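Local coordinates for D-alanine--D-alanine ligase (Acinetobacter baumannii ACICU, PDB 5D8D), which catalyses the ATP-dependent joining of two D-alanines into D-alanyl-D-alanine for peptidoglycan synthesis, at residues A[181-186]-A[255-260]; A[194-199]-A[233-238]; A[113-118]-A[174-179]. One frame throughout, in Å; residues are numbered along the deposited sequence.

Contact 1: A[181-186]-A[255-260]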
loop_
_atom_site.group_PDB
_atom_site.type_symbol
_atom_site.label_atom_id
_atom_site.label_comp_id
_atom_site.label_asym_id
_atom_site.label_seq_id
_atom_site.Cartn_x
_atom_site.Cartn_y
_atom_site.Cartn_z
ATOM N N GLY A 181 -6.539 -13.989 26.022
ATOM C CA GLY A 181 -7.915 -13.553 26.039
ATOM C C GLY A 181 -8.775 -14.200 24.977
ATOM O O GLY A 181 -8.549 -15.330 24.565
ATOM N N ARG A 182 -9.764 -13.444 24.533
ATOM C CA ARG A 182 -10.747 -13.891 23.564
ATOM C C ARG A 182 -10.645 -13.018 22.308
ATOM O O ARG A 182 -10.354 -11.821 22.402
ATOM C CB ARG A 182 -12.121 -13.744 24.200
ATOM C CG ARG A 182 -12.285 -14.563 25.481
ATOM C CD ARG A 182 -13.681 -14.419 26.036
ATOM N NE ARG A 182 -14.021 -13.050 26.407
ATOM C CZ ARG A 182 -15.253 -12.642 26.733
ATOM N NH1 ARG A 182 -16.274 -13.492 26.741
ATOM N NH2 ARG A 182 -15.482 -11.374 27.073
ATOM N N GLU A 183 -10.870 -13.627 21.148
ATOM C CA GLU A 183 -10.726 -12.968 19.859
ATOM C C GLU A 183 -12.081 -12.679 19.263
ATOM O O GLU A 183 -12.964 -13.527 19.307
ATOM C CB GLU A 183 -9.931 -13.849 18.915
ATOM C CG GLU A 183 -9.386 -13.085 17.726
ATOM C CD GLU A 183 -8.581 -13.947 16.788
ATOM O OE1 GLU A 183 -8.015 -14.951 17.282
ATOM O OE2 GLU A 183 -8.505 -13.590 15.569
ATOM N N PHE A 184 -12.228 -11.477 18.719
ATOM C CA PHE A 184 -13.474 -10.997 18.124
ATOM C C PHE A 184 -13.287 -10.517 16.693
ATOM O O PHE A 184 -12.185 -10.137 16.342
ATOM C CB PHE A 184 -14.022 -9.853 18.963
ATOM C CG PHE A 184 -14.250 -10.239 20.378
ATOM C CD1 PHE A 184 -13.208 -10.197 21.300
ATOM C CD2 PHE A 184 -15.489 -10.712 20.787
ATOM C CE1 PHE A 184 -13.410 -10.567 22.620
ATOM C CE2 PHE A 184 -15.699 -11.084 22.111
ATOM C CZ PHE A 184 -14.662 -11.016 23.028
ATOM N N THR A 185 -14.342 -10.570 15.862
ATOM C CA THR A 185 -14.322 -9.918 14.558
ATOM C C THR A 185 -15.423 -8.896 14.502
ATOM O O THR A 185 -16.524 -9.094 14.992
ATOM C CB THR A 185 -14.337 -10.894 13.366
ATOM O OG1 THR A 185 -13.819 -10.238 12.193
ATOM C CG2 THR A 185 -15.663 -11.373 13.035
ATOM N N ILE A 186 -15.099 -7.755 13.935
ATOM C CA ILE A 186 -16.052 -6.654 13.810
ATOM C C ILE A 186 -16.171 -6.397 12.330
ATOM O O ILE A 186 -15.220 -5.988 11.720
ATOM C CB ILE A 186 -15.541 -5.439 14.574
ATOM C CG1 ILE A 186 -15.473 -5.824 16.044
ATOM C CG2 ILE A 186 -16.465 -4.244 14.353
ATOM C CD1 ILE A 186 -14.188 -6.484 16.477
ATOM N N ASP A 255 -10.185 -7.715 13.046
ATOM C CA ASP A 255 -10.074 -8.666 14.160
ATOM C C ASP A 255 -9.391 -8.033 15.362
ATOM O O ASP A 255 -8.454 -7.223 15.228
ATOM C CB ASP A 255 -9.298 -9.886 13.748
ATOM C CG ASP A 255 -10.039 -10.735 12.717
ATOM O OD1 ASP A 255 -11.261 -10.527 12.440
ATOM O OD2 ASP A 255 -9.356 -11.638 12.183
ATOM N N ALA A 256 -9.848 -8.408 16.544
ATOM C CA ALA A 256 -9.306 -7.835 17.772
ATOM C C ALA A 256 -9.321 -8.855 18.909
ATOM O O ALA A 256 -10.003 -9.877 18.835
ATOM C CB ALA A 256 -10.080 -6.583 18.145
ATOM N N MET A 257 -8.523 -8.569 19.928
ATOM C CA MET A 257 -8.419 -9.343 21.165
ATOM C C MET A 257 -8.986 -8.519 22.338
ATOM O O MET A 257 -8.798 -7.305 22.380
ATOM C CB MET A 257 -6.942 -9.615 21.428
ATOM C CG MET A 257 -6.628 -10.993 21.946
ATOM S SD MET A 257 -6.841 -12.255 20.686
ATOM C CE MET A 257 -5.564 -13.448 21.142
ATOM N N GLN A 258 -9.686 -9.151 23.281
ATOM C CA GLN A 258 -9.805 -8.571 24.642
ATOM C C GLN A 258 -8.956 -9.358 25.628
ATOM O O GLN A 258 -9.041 -10.557 25.648
ATOM C CB GLN A 258 -11.241 -8.513 25.148
ATOM C CG GLN A 258 -11.415 -7.578 26.371
ATOM C CD GLN A 258 -12.794 -7.632 27.037
ATOM O OE1 GLN A 258 -13.342 -6.607 27.539
ATOM N NE2 GLN A 258 -13.360 -8.827 27.066
ATOM N N ASP A 259 -8.132 -8.691 26.435
ATOM C CA ASP A 259 -7.246 -9.407 27.389
ATOM C C ASP A 259 -7.964 -9.650 28.700
ATOM O O ASP A 259 -9.046 -9.083 28.955
ATOM C CB ASP A 259 -5.857 -8.723 27.621
ATOM C CG ASP A 259 -5.938 -7.307 28.238
ATOM O OD1 ASP A 259 -6.958 -6.912 28.847
ATOM O OD2 ASP A 259 -4.945 -6.556 28.092
ATOM N N GLU A 260 -7.353 -10.467 29.548
ATOM C CA GLU A 260 -7.978 -10.805 30.835
ATOM C C GLU A 260 -8.100 -9.621 31.809
ATOM O O GLU A 260 -8.809 -9.724 32.786
ATOM C CB GLU A 260 -7.309 -12.045 31.462
ATOM C CG GLU A 260 -7.689 -13.309 30.678
ATOM C CD GLU A 260 -6.954 -14.571 31.074
ATOM O OE1 GLU A 260 -5.856 -14.480 31.650
ATOM O OE2 GLU A 260 -7.467 -15.666 30.757
#
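R182 pairs with Q258 and F184 with A256 as the hydrogen-bonded pairs of an antiparallel ladder whose strand segments run 147° apart. The straightest rung is F184 N to A256 O at 2.7 Å, and the return bond from A256 N to F184 O measures 2.9 Å. Beside this pair, CA of E183 approaches the same A256 O at 3.3 Å, a CA-H...O contact.

The face bearing T185, D255 and E183 is largely polar, with M257 beside E183. With its hydroxyl anti to the backbone N (chi1 -158°), T185 lies alongside D255 and donates a hydrogen bond to the carboxylate: OG1 to OD1 is 2.6 Å, nearly in line with the C-O bond. R253 reaches both partners, so that the same OD1 also takes a salt bridge. E183 extends on this face until its OE2 is 4.0 Å from D255 OD2, the two carboxylates steeply inclined, while its CB rests against M257 SD.

On the other face, F184 CE1 meets Q258 CB at 3.9 Å, and CZ of the same ring lies above the rim of the R182 guanidinium. NH2 of R182 is bonded to G226 O, and helix 229-245 packs against A256 and I186.

D255 is a predicted magnesium ligand close to E268. The hold of T185 and R253 on OD1 should restrain the carboxylate's rotation, and the arginine probably offsets part of the negative charge gathered there before metal binds.

Contact 2: A[194-199]-A[233-238]; sequences LPVIRL and KKLQAL
V196 and Q236 meet at a slant, the valine pointing at the helix and the glutamine passing beside it toward the preceding backbone. CG1 of V196 touches the aliphatic CG of Q236 at 4.0 Å, so the hydrocarbon part of the glutamine serves as an apolar surface while its amide continues past. With CG beside its own backbone N (chi1 -67°) and the chain extended beyond (chi2 173°), Q236 carries its amide to the carbonyl of L194. There NE2 donates a weak, bent hydrogen bond to L194 O at 3.0 Å, and passes 3.7 Å from CA of P195.

The other methyl of V196 looks to a second residue of the helix. Its CG2 lies 4.3 Å from CD1 of L235, and the L235 side chain goes on to pack against I186 and F264. V196 itself also touches F184 of the adjoining strand, and its backbone N has a weak hydrogen bond to the E232 carboxylate (OE2) one turn earlier in the helix.

Helix 229-245 packs on one side of the four-stranded antiparallel sheet of the ATP-grasp region, here at its edge strand 192-198. The contact is small, burying 166 Å², and the long glutamine brings a polar donor to L194 O beyond the apolar contact with V196.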
loop_
_atom_site.group_PDB
_atom_site.type_symbol
_atom_site.label_atom_id
_atom_site.label_comp_id
_atom_site.label_asym_id
_atom_site.label_seq_id
_atom_site.Cartn_x
_atom_site.Cartn_y
_atom_site.Cartn_z
ATOM N N LEU A 194 -20.756 -3.444 12.380
ATOM C CA LEU A 194 -21.885 -4.308 12.564
ATOM C C LEU A 194 -21.641 -5.033 13.906
ATOM O O LEU A 194 -20.533 -4.983 14.441
ATOM C CB LEU A 194 -21.981 -5.297 11.371
ATOM C CG LEU A 194 -22.417 -4.701 10.025
ATOM C CD1 LEU A 194 -22.218 -5.701 8.877
ATOM C CD2 LEU A 194 -23.863 -4.243 10.097
ATOM N N PRO A 195 -22.671 -5.714 14.452
ATOM C CA PRO A 195 -22.554 -6.453 15.725
ATOM C C PRO A 195 -21.341 -7.341 15.769
ATOM O O PRO A 195 -21.012 -7.965 14.756
ATOM C CB PRO A 195 -23.811 -7.324 15.732
ATOM C CG PRO A 195 -24.797 -6.541 14.970
ATOM C CD PRO A 195 -24.018 -5.873 13.875
ATOM N N VAL A 196 -20.687 -7.396 16.916
ATOM C CA VAL A 196 -19.399 -8.103 17.003
ATOM C C VAL A 196 -19.619 -9.612 17.097
ATOM O O VAL A 196 -20.691 -10.056 17.463
ATOM C CB VAL A 196 -18.365 -7.501 18.026
ATOM C CG1 VAL A 196 -18.803 -6.207 18.671
ATOM C CG2 VAL A 196 -17.866 -8.488 19.039
ATOM N N ILE A 197 -18.609 -10.388 16.711
ATOM C CA ILE A 197 -18.694 -11.819 16.744
ATOM C C ILE A 197 -17.464 -12.376 17.426
ATOM O O ILE A 197 -16.375 -12.090 16.963
ATOM C CB ILE A 197 -18.770 -12.388 15.332
ATOM C CG1 ILE A 197 -20.082 -11.955 14.688
ATOM C CG2 ILE A 197 -18.663 -13.932 15.375
ATOM C CD1 ILE A 197 -20.259 -12.452 13.256
ATOM N N ARG A 198 -17.625 -13.187 18.479
ATOM C CA ARG A 198 -16.499 -13.939 19.060
ATOM C C ARG A 198 -16.070 -15.083 18.133
ATOM O O ARG A 198 -16.905 -15.752 17.545
ATOM C CB ARG A 198 -16.872 -14.551 20.426
ATOM C CG ARG A 198 -15.671 -14.996 21.284
ATOM C CD ARG A 198 -16.017 -16.032 22.352
ATOM N NE ARG A 198 -17.366 -15.782 22.826
ATOM C CZ ARG A 198 -18.364 -16.648 22.914
ATOM N NH1 ARG A 198 -18.190 -17.931 22.665
ATOM N NH2 ARG A 198 -19.558 -16.200 23.313
ATOM N N LEU A 199 -14.770 -15.332 18.053
ATOM C CA LEU A 199 -14.204 -16.368 17.188
ATOM C C LEU A 199 -13.768 -17.627 17.920
ATOM O O LEU A 199 -13.700 -17.652 19.137
ATOM C CB LEU A 199 -12.993 -15.797 16.468
ATOM C CG LEU A 199 -13.238 -14.619 15.533
ATOM C CD1 LEU A 199 -11.902 -14.140 15.020
ATOM C CD2 LEU A 199 -14.089 -15.054 14.364
ATOM N N LYS A 233 -19.819 -1.605 22.279
ATOM C CA LYS A 233 -19.873 -0.391 21.489
ATOM C C LYS A 233 -18.503 0.346 21.554
ATOM O O LYS A 233 -18.054 0.941 20.557
ATOM C CB LYS A 233 -21.131 0.429 21.804
ATOM C CG LYS A 233 -21.115 1.310 23.023
ATOM C CD LYS A 233 -22.518 1.927 23.231
ATOM C CE LYS A 233 -22.518 3.464 23.360
ATOM N NZ LYS A 233 -21.791 3.983 24.555
ATOM N N LYS A 234 -17.785 0.172 22.667
ATOM C CA LYS A 234 -16.439 0.682 22.767
ATOM C C LYS A 234 -15.491 -0.015 21.768
ATOM O O LYS A 234 -14.670 0.631 21.128
ATOM C CB LYS A 234 -15.948 0.591 24.229
ATOM C CG LYS A 234 -14.864 1.562 24.683
ATOM C CD LYS A 234 -14.827 2.937 23.962
ATOM C CE LYS A 234 -16.084 3.802 24.120
ATOM N NZ LYS A 234 -16.322 4.155 25.548
ATOM N N LEU A 235 -15.608 -1.328 21.648
ATOM C CA LEU A 235 -14.839 -2.101 20.673
ATOM C C LEU A 235 -15.177 -1.672 19.236
ATOM O O LEU A 235 -14.291 -1.542 18.411
ATOM C CB LEU A 235 -15.124 -3.593 20.794
ATOM C CG LEU A 235 -14.034 -4.656 20.697
ATOM C CD1 LEU A 235 -14.608 -5.876 19.994
ATOM C CD2 LEU A 235 -12.745 -4.238 20.017
ATOM N N GLN A 236 -16.443 -1.433 18.950
ATOM C CA GLN A 236 -16.862 -0.991 17.600
ATOM C C GLN A 236 -16.302 0.399 17.241
ATOM O O GLN A 236 -15.824 0.609 16.140
ATOM C CB GLN A 236 -18.394 -0.990 17.473
ATOM C CG GLN A 236 -19.004 -2.379 17.539
ATOM C CD GLN A 236 -20.510 -2.364 17.587
ATOM O OE1 GLN A 236 -21.127 -1.586 18.312
ATOM N NE2 GLN A 236 -21.118 -3.237 16.816
ATOM N N ALA A 237 -16.343 1.325 18.194
ATOM C CA ALA A 237 -15.702 2.648 18.042
ATOM C C ALA A 237 -14.200 2.538 17.779
ATOM O O ALA A 237 -13.648 3.175 16.892
ATOM C CB ALA A 237 -15.943 3.483 19.284
ATOM N N LEU A 238 -13.539 1.721 18.558
ATOM C CA LEU A 238 -12.120 1.499 18.381
ATOM C C LEU A 238 -11.805 0.952 16.979
ATOM O O LEU A 238 -10.897 1.430 16.297
ATOM C CB LEU A 238 -11.626 0.531 19.454
ATOM C CG LEU A 238 -10.156 0.184 19.379
ATOM C CD1 LEU A 238 -9.365 1.434 19.731
ATOM C CD2 LEU A 238 -9.811 -0.992 20.296
#

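Contact 3: A[113-118]-A[174-179]; sequences PTAPYR and MAEKWI
Y117 and M174 both place CG between their backbone N and carbonyl carbon (chi1 63° and 54°), and the methionine then bends twice to bring its methyl to the base of the tyrosine ring. CE of M174 lies 3.4 Å from Y117 CD2 and equally near CG, approaching the ring at a slant.

E176 takes a different course: chi1 of -173° and a straight chain send its carboxylate past A115, whose CB rests 3.9 Å from E176 CG. The charged end continues to K104 and K140, salt-bridged to OE1 and OE2 respectively, so a buried carboxylate is held by two lysines.

The backbones join antiparallel around the non-hydrogen-bonded pair of Y117 and E176, with CA atoms 4.0 Å apart. On one flank R118 N reaches A175 O at 2.8 Å, and A175 N returns a bond to R118 O; on the other, K177 N bonds P116 O at 2.9 Å.

This is the edge of a four-stranded antiparallel sheet of the ATP-grasp region, and 174-179 is predicted to be part of the ATP site. Strand 117-120 is one of the two outermost members within the chain, with 173-177 between it and 137-141. Helix 100-108 covers Y117 and M174, helix 126-133 meets P116 and R118, and Y117 also packs on G109 of the second subunit.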
loop_
_atom_site.group_PDB
_atom_site.type_symbol
_atom_site.label_atom_id
_atom_site.label_comp_id
_atom_site.label_asym_id
_atom_site.label_seq_id
_atom_site.Cartn_x
_atom_site.Cartn_y
_atom_site.Cartn_z
ATOM N N PRO A 113 -4.168 0.945 19.953
ATOM C CA PRO A 113 -3.424 -0.146 20.585
ATOM C C PRO A 113 -3.298 -1.409 19.734
ATOM O O PRO A 113 -4.261 -1.844 19.120
ATOM C CB PRO A 113 -4.256 -0.441 21.823
ATOM C CG PRO A 113 -5.661 -0.161 21.376
ATOM C CD PRO A 113 -5.574 0.978 20.392
ATOM N N THR A 114 -2.117 -1.999 19.758
ATOM C CA THR A 114 -1.832 -3.205 19.031
ATOM C C THR A 114 -0.626 -3.845 19.707
ATOM O O THR A 114 0.143 -3.152 20.363
ATOM C CB THR A 114 -1.571 -2.892 17.543
ATOM O OG1 THR A 114 -1.418 -4.108 16.821
ATOM C CG2 THR A 114 -0.326 -2.059 17.340
ATOM N N ALA A 115 -0.472 -5.161 19.602
ATOM C CA ALA A 115 0.565 -5.836 20.376
ATOM C C ALA A 115 1.969 -5.554 19.828
ATOM O O ALA A 115 2.166 -5.533 18.604
ATOM C CB ALA A 115 0.311 -7.337 20.441
ATOM N N PRO A 116 2.954 -5.346 20.728
ATOM C CA PRO A 116 4.342 -5.304 20.252
ATOM C C PRO A 116 4.673 -6.519 19.379
ATOM O O PRO A 116 4.059 -7.613 19.540
ATOM C CB PRO A 116 5.164 -5.333 21.548
ATOM C CG PRO A 116 4.254 -4.763 22.590
ATOM C CD PRO A 116 2.858 -5.144 22.192
ATOM N N TYR A 117 5.624 -6.322 18.463
ATOM C CA TYR A 117 6.055 -7.386 17.568
ATOM C C TYR A 117 7.512 -7.176 17.172
ATOM O O TYR A 117 8.084 -6.137 17.472
ATOM C CB TYR A 117 5.170 -7.381 16.310
ATOM C CG TYR A 117 5.324 -6.094 15.544
ATOM C CD1 TYR A 117 4.600 -4.954 15.919
ATOM C CD2 TYR A 117 6.245 -5.995 14.481
ATOM C CE1 TYR A 117 4.776 -3.750 15.256
ATOM C CE2 TYR A 117 6.434 -4.790 13.808
ATOM C CZ TYR A 117 5.696 -3.670 14.191
ATOM O OH TYR A 117 5.860 -2.475 13.527
ATOM N N ARG A 118 8.086 -8.145 16.464
ATOM C CA ARG A 118 9.416 -8.023 15.880
ATOM C C ARG A 118 9.522 -8.819 14.572
ATOM O O ARG A 118 9.171 -10.006 14.516
ATOM C CB ARG A 118 10.499 -8.508 16.874
ATOM C CG ARG A 118 10.766 -7.607 18.085
ATOM C CD ARG A 118 11.316 -6.211 17.743
ATOM N NE ARG A 118 10.661 -5.154 18.527
ATOM C CZ ARG A 118 10.997 -4.741 19.758
ATOM N NH1 ARG A 118 12.024 -5.262 20.426
ATOM N NH2 ARG A 118 10.290 -3.769 20.338
ATOM N N MET A 174 6.584 -12.277 11.148
ATOM C CA MET A 174 6.602 -11.480 12.414
ATOM C C MET A 174 6.324 -12.331 13.643
ATOM O O MET A 174 5.416 -13.159 13.635
ATOM C CB MET A 174 5.634 -10.283 12.412
ATOM C CG MET A 174 4.168 -10.562 12.093
ATOM S SD MET A 174 2.948 -9.505 12.947
ATOM C CE MET A 174 3.776 -7.919 13.084
ATOM N N ALA A 175 7.134 -12.135 14.682
ATOM C CA ALA A 175 6.830 -12.652 16.012
ATOM C C ALA A 175 6.101 -11.542 16.768
ATOM O O ALA A 175 6.665 -10.476 16.988
ATOM C CB ALA A 175 8.099 -13.074 16.743
ATOM N N GLU A 176 4.852 -11.797 17.150
ATOM C CA GLU A 176 4.030 -10.851 17.902
ATOM C C GLU A 176 3.877 -11.365 19.353
ATOM O O GLU A 176 3.702 -12.585 19.570
ATOM C CB GLU A 176 2.670 -10.748 17.202
ATOM C CG GLU A 176 1.697 -9.684 17.715
ATOM C CD GLU A 176 0.316 -9.749 17.033
ATOM O OE1 GLU A 176 -0.305 -8.685 16.847
ATOM O OE2 GLU A 176 -0.160 -10.863 16.680
ATOM N N LYS A 177 3.945 -10.447 20.330
ATOM C CA LYS A 177 3.678 -10.753 21.760
ATOM C C LYS A 177 2.313 -11.411 21.969
ATOM O O LYS A 177 1.313 -10.828 21.578
ATOM C CB LYS A 177 3.718 -9.458 22.578
ATOM C CG LYS A 177 3.274 -9.572 24.029
ATOM C CD LYS A 177 3.726 -8.370 24.860
ATOM C CE LYS A 177 2.866 -8.139 26.109
ATOM N NZ LYS A 177 3.700 -8.146 27.344
ATOM N N TRP A 178 2.262 -12.594 22.592
ATOM C CA TRP A 178 0.977 -13.276 22.842
ATOM C C TRP A 178 0.208 -12.477 23.876
ATOM O O TRP A 178 0.793 -11.999 24.826
ATOM C CB TRP A 178 1.164 -14.714 23.350
ATOM C CG TRP A 178 -0.129 -15.487 23.526
ATOM C CD1 TRP A 178 -0.832 -15.659 24.686
ATOM C CD2 TRP A 178 -0.867 -16.186 22.508
ATOM N NE1 TRP A 178 -1.955 -16.424 24.458
ATOM C CE2 TRP A 178 -2.001 -16.760 23.129
ATOM C CE3 TRP A 178 -0.680 -16.383 21.130
ATOM C CZ2 TRP A 178 -2.949 -17.520 22.412
ATOM C CZ3 TRP A 178 -1.622 -17.143 20.420
ATOM C CH2 TRP A 178 -2.739 -17.702 21.066
ATOM N N ILE A 179 -1.087 -12.300 23.676
ATOM C CA ILE A 179 -1.930 -11.768 24.729
ATOM C C ILE A 179 -3.043 -12.782 24.997
ATOM O O ILE A 179 -3.632 -13.352 24.069
ATOM C CB ILE A 179 -2.412 -10.323 24.445
ATOM C CG1 ILE A 179 -3.443 -10.295 23.313
ATOM C CG2 ILE A 179 -1.196 -9.394 24.240
ATOM C CD1 ILE A 179 -3.417 -9.052 22.442
#

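In the fold
Contact 3 comes first along the chain and closes before contact 1 opens, while contact 2 is nested within the loop that contact 1 closes. Contacts 1 and 2, with centres 9 Å apart, share the four-stranded antiparallel sheet in which 192-198 neighbours 181-189; T185 N and I197 O probably hydrogen-bond between them. Contact 3 lies in the other four-stranded antiparallel sheet, centred 14 Å from contact 1 and 21 Å from contact 2. M257 against I179 and L238 against P113 are points of touch between the two regions. In ATP-grasp enzymes the nucleotide sits between two such sheets, consistent with the predicted ATP-binding residues in contacts 1 and 3.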